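Long-range contact in ferredoxin (PDB 2V2K), which transfers electrons in a wide variety of metabolic reactions, using iron-sulfur clusters as its redox centres: residues C8-D13 / G28-Y33. Residues are numbered along the deposited sequence; the frame is centred on the assembly and turned at random.
Sequences CVDVKD and GARMLY. With F3S (Fe3-s4 cluster), chain D.
K12 runs along the turn that leads into strand 32-34. CB points across toward residues 28-33; CG touches both M31 CA and L32 CD1, and CD passes R30 O and its carbonyl carbon. A bend at chi3 (60°) then directs CE to G28 O, and K12 NZ donates to G28 O at 3.1 Å, in that carbonyl's plane, and more weakly to A29 O. The ammonium is also held by a salt bridge to the E27 carboxylate.

Residues 8-13 form the cluster-binding loop after strand 2-4 of this 7Fe ferredoxin, packed on the turn of the antiparallel hairpin 25-27/32-34. C8 SG ligates iron FE3 of the [3Fe-4S] cluster at 2.4 Å. C8 SG also accepts an almost straight bond from L32 N (3.5 Å, 174°), an example of the N-H...S interactions common around iron-sulfur clusters, which probably help to tune their potentials. L32 CD1 itself touches both K12 CG and cluster sulfide S1, at 3.7 Å each.

Farther from the cluster, D10 N donates to R30 O at 2.9 Å, while R30 folds back through bends at chi2 and chi3 to present its guanidinium edge to the D10 carboxylate. In this side-on salt bridge R30 NE donates to D10 OD1 (2.8 Å) and R30 NH2 to D10 OD2 (3.0 Å), each on the syn side but tilted out of the carboxylate plane, the two planes 20° apart. A water bridges D10 OD1 and A29 O. V9 CG2 packs on M31 SD, while V9 CG1 lies near R30 NH2. The C-terminal tail continues the network, L100 accepting from R30 NH1 and Q103 donating to D10 OD2.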
ATOM      1  N   CYS A   8       1.218  -5.962  -6.082  1.00 21.43           N
ATOM      2  CA  CYS A   8       2.365  -5.657  -5.231  1.00 21.04           C
ATOM      3  C   CYS A   8       2.842  -6.847  -4.387  1.00 21.27           C
ATOM      4  O   CYS A   8       4.019  -6.889  -4.020  1.00 21.06           O
ATOM      5  CB  CYS A   8       2.033  -4.477  -4.301  1.00 21.04           C
ATOM      6  SG  CYS A   8       3.415  -3.879  -3.286  1.00 20.39           S
ATOM      7  N   VAL A   9       1.939  -7.779  -4.070  1.00 21.66           N
ATOM      8  CA  VAL A   9       2.209  -8.839  -3.067  1.00 21.97           C
ATOM      9  C   VAL A   9       3.383  -9.704  -3.513  1.00 22.02           C
ATOM     10  O   VAL A   9       3.379 -10.241  -4.630  1.00 22.47           O
ATOM     11  CB  VAL A   9       0.978  -9.714  -2.769  1.00 22.55           C
ATOM     12  CG1 VAL A   9       1.384 -10.943  -1.892  1.00 21.06           C
ATOM     13  CG2 VAL A   9      -0.113  -8.877  -2.101  1.00 21.55           C
ATOM     14  N   ASP A  10       4.397  -9.752  -2.656  1.00 22.49           N
ATOM     15  CA  ASP A  10       5.660 -10.464  -2.895  1.00 23.44           C
ATOM     16  C   ASP A  10       6.401  -9.988  -4.161  1.00 23.48           C
ATOM     17  O   ASP A  10       7.201 -10.739  -4.752  1.00 23.83           O
ATOM     18  CB  ASP A  10       5.436 -11.986  -2.921  1.00 23.59           C
ATOM     19  CG  ASP A  10       4.795 -12.527  -1.628  1.00 24.00           C
ATOM     20  OD1 ASP A  10       4.894 -11.885  -0.546  1.00 24.72           O
ATOM     21  OD2 ASP A  10       4.219 -13.635  -1.698  1.00 25.53           O
ATOM     22  N   VAL A  11       6.121  -8.745  -4.573  1.00 23.32           N
ATOM     23  CA  VAL A  11       6.890  -8.064  -5.613  1.00 23.15           C
ATOM     24  C   VAL A  11       7.620  -6.882  -4.970  1.00 23.72           C
ATOM     25  O   VAL A  11       8.850  -6.822  -4.992  1.00 23.22           O
ATOM     26  CB  VAL A  11       5.992  -7.633  -6.816  1.00 23.25           C
ATOM     27  CG1 VAL A  11       6.802  -6.905  -7.901  1.00 23.10           C
ATOM     28  CG2 VAL A  11       5.311  -8.836  -7.396  1.00 23.33           C
ATOM     29  N   LYS A  12       6.866  -5.949  -4.394  1.00 22.86           N
ATOM     30  CA  LYS A  12       7.450  -4.801  -3.660  1.00 23.10           C
ATOM     31  C   LYS A  12       8.604  -4.098  -4.405  1.00 23.05           C
ATOM     32  O   LYS A  12       9.724  -3.998  -3.895  1.00 22.68           O
ATOM     33  CB  LYS A  12       7.877  -5.216  -2.248  1.00 23.18           C
ATOM     34  CG  LYS A  12       6.691  -5.492  -1.311  1.00 25.23           C
ATOM     35  CD  LYS A  12       7.050  -6.320  -0.086  1.00 28.06           C
ATOM     36  CE  LYS A  12       8.092  -5.680   0.791  1.00 31.11           C
ATOM     37  NZ  LYS A  12       8.506  -6.554   1.948  1.00 29.05           N
ATOM     38  N   ASP A  13       8.328  -3.602  -5.612  1.00 23.28           N
ATOM     39  CA  ASP A  13       9.388  -2.957  -6.412  1.00 22.93           C
ATOM     40  C   ASP A  13       9.949  -1.693  -5.740  1.00 22.95           C
ATOM     41  O   ASP A  13      11.165  -1.411  -5.853  1.00 22.77           O
ATOM     42  CB  ASP A  13       8.871  -2.623  -7.809  1.00 22.84           C
ATOM     43  CG  ASP A  13       9.933  -2.015  -8.678  1.00 22.95           C
ATOM     44  OD1 ASP A  13      10.768  -2.774  -9.221  1.00 25.54           O
ATOM     45  OD2 ASP A  13       9.940  -0.788  -8.816  1.00 24.07           O
ATOM     46  N   GLY A  28       4.973  -3.349   4.598  1.00 22.16           N
ATOM     47  CA  GLY A  28       4.683  -4.558   5.385  1.00 22.46           C
ATOM     48  C   GLY A  28       5.583  -5.707   4.923  1.00 22.16           C
ATOM     49  O   GLY A  28       6.433  -5.534   4.054  1.00 21.74           O
ATOM     50  N   ALA A  29       5.386  -6.881   5.512  1.00 22.31           N
ATOM     51  CA  ALA A  29       6.068  -8.096   5.092  1.00 22.44           C
ATOM     52  C   ALA A  29       5.715  -8.531   3.670  1.00 22.23           C
ATOM     53  O   ALA A  29       6.585  -9.024   2.947  1.00 22.89           O
ATOM     54  CB  ALA A  29       5.750  -9.227   6.073  1.00 22.21           C
ATOM     55  N   ARG A  30       4.442  -8.382   3.277  1.00 21.06           N
ATOM     56  CA  ARG A  30       3.933  -8.886   1.998  1.00 21.55           C
ATOM     57  C   ARG A  30       3.797  -7.856   0.874  1.00 21.07           C
ATOM     58  O   ARG A  30       3.863  -8.216  -0.304  1.00 21.84           O
ATOM     59  CB  ARG A  30       2.544  -9.529   2.186  1.00 21.72           C
ATOM     60  CG  ARG A  30       2.483 -10.669   3.165  1.00 21.56           C
ATOM     61  CD  ARG A  30       3.383 -11.838   2.794  1.00 21.43           C
ATOM     62  NE  ARG A  30       3.049 -12.508   1.528  1.00 20.21           N
ATOM     63  CZ  ARG A  30       2.075 -13.406   1.354  1.00 22.70           C
ATOM     64  NH1 ARG A  30       1.267 -13.748   2.355  1.00 22.40           N
ATOM     65  NH2 ARG A  30       1.892 -13.969   0.161  1.00 23.87           N
ATOM     66  N   MET A  31       3.545  -6.604   1.235  1.00 20.92           N
ATOM     67  CA  MET A  31       3.313  -5.530   0.244  1.00 21.10           C
ATOM     68  C   MET A  31       3.524  -4.163   0.907  1.00 20.96           C
ATOM     69  O   MET A  31       3.831  -4.092   2.099  1.00 20.71           O
ATOM     70  CB  MET A  31       1.896  -5.625  -0.388  1.00 21.22           C
ATOM     71  CG  MET A  31       0.751  -5.519   0.598  1.00 22.52           C
ATOM     72  SD  MET A  31      -0.886  -5.803  -0.125  1.00 25.65           S
ATOM     73  CE  MET A  31      -1.159  -4.329  -1.096  1.00 28.51           C
ATOM     74  N   LEU A  32       3.422  -3.099   0.102  1.00 20.65           N
ATOM     75  CA  LEU A  32       3.319  -1.728   0.607  1.00 20.97           C
ATOM     76  C   LEU A  32       1.840  -1.300   0.674  1.00 20.12           C
ATOM     77  O   LEU A  32       0.991  -1.886   0.023  1.00 20.34           O
ATOM     78  CB  LEU A  32       4.129  -0.746  -0.238  1.00 20.63           C
ATOM     79  CG  LEU A  32       5.572  -0.648   0.238  1.00 23.30           C
ATOM     80  CD1 LEU A  32       6.268  -1.993  -0.034  1.00 21.52           C
ATOM     81  CD2 LEU A  32       6.312   0.514  -0.412  1.00 23.94           C
ATOM     82  N   TYR A  33       1.578  -0.292   1.508  1.00 19.71           N
ATOM     83  CA  TYR A  33       0.229   0.188   1.855  1.00 19.98           C
ATOM     84  C   TYR A  33       0.204   1.716   1.885  1.00 20.19           C
ATOM     85  O   TYR A  33       1.107   2.347   2.471  1.00 19.42           O
ATOM     86  CB  TYR A  33      -0.192  -0.351   3.228  1.00 20.40           C
ATOM     87  CG  TYR A  33      -0.149  -1.873   3.399  1.00 19.66           C
ATOM     88  CD1 TYR A  33       1.039  -2.545   3.740  1.00 21.94           C
ATOM     89  CD2 TYR A  33      -1.293  -2.629   3.229  1.00 22.80           C
ATOM     90  CE1 TYR A  33       1.059  -3.944   3.904  1.00 21.58           C
ATOM     91  CE2 TYR A  33      -1.282  -4.021   3.385  1.00 21.80           C
ATOM     92  CZ  TYR A  33      -0.105  -4.662   3.733  1.00 23.24           C
ATOM     93  OH  TYR A  33      -0.131  -6.037   3.873  1.00 22.76           O
TER
HETATM   94 FE1  F3S D 108       5.242   0.229  -5.079  1.00 15.67          FE
HETATM   95 FE3  F3S D 108       4.452  -2.283  -4.804  1.00 15.93          FE
HETATM   96 FE4  F3S D 108       4.535  -1.184  -7.213  1.00 16.45          FE
HETATM   97  S1  F3S D 108       6.049  -1.390  -3.712  1.00 17.82           S
HETATM   98  S2  F3S D 108       6.206   0.302  -7.134  1.00 16.95           S
HETATM   99  S3  F3S D 108       3.262  -0.625  -5.444  1.00 16.89           S
HETATM  100  S4  F3S D 108       5.004  -3.350  -6.587  1.00 19.61           S
HETATM  101  O   HOH W   1       7.048 -10.476   0.409  1.00 30.17           O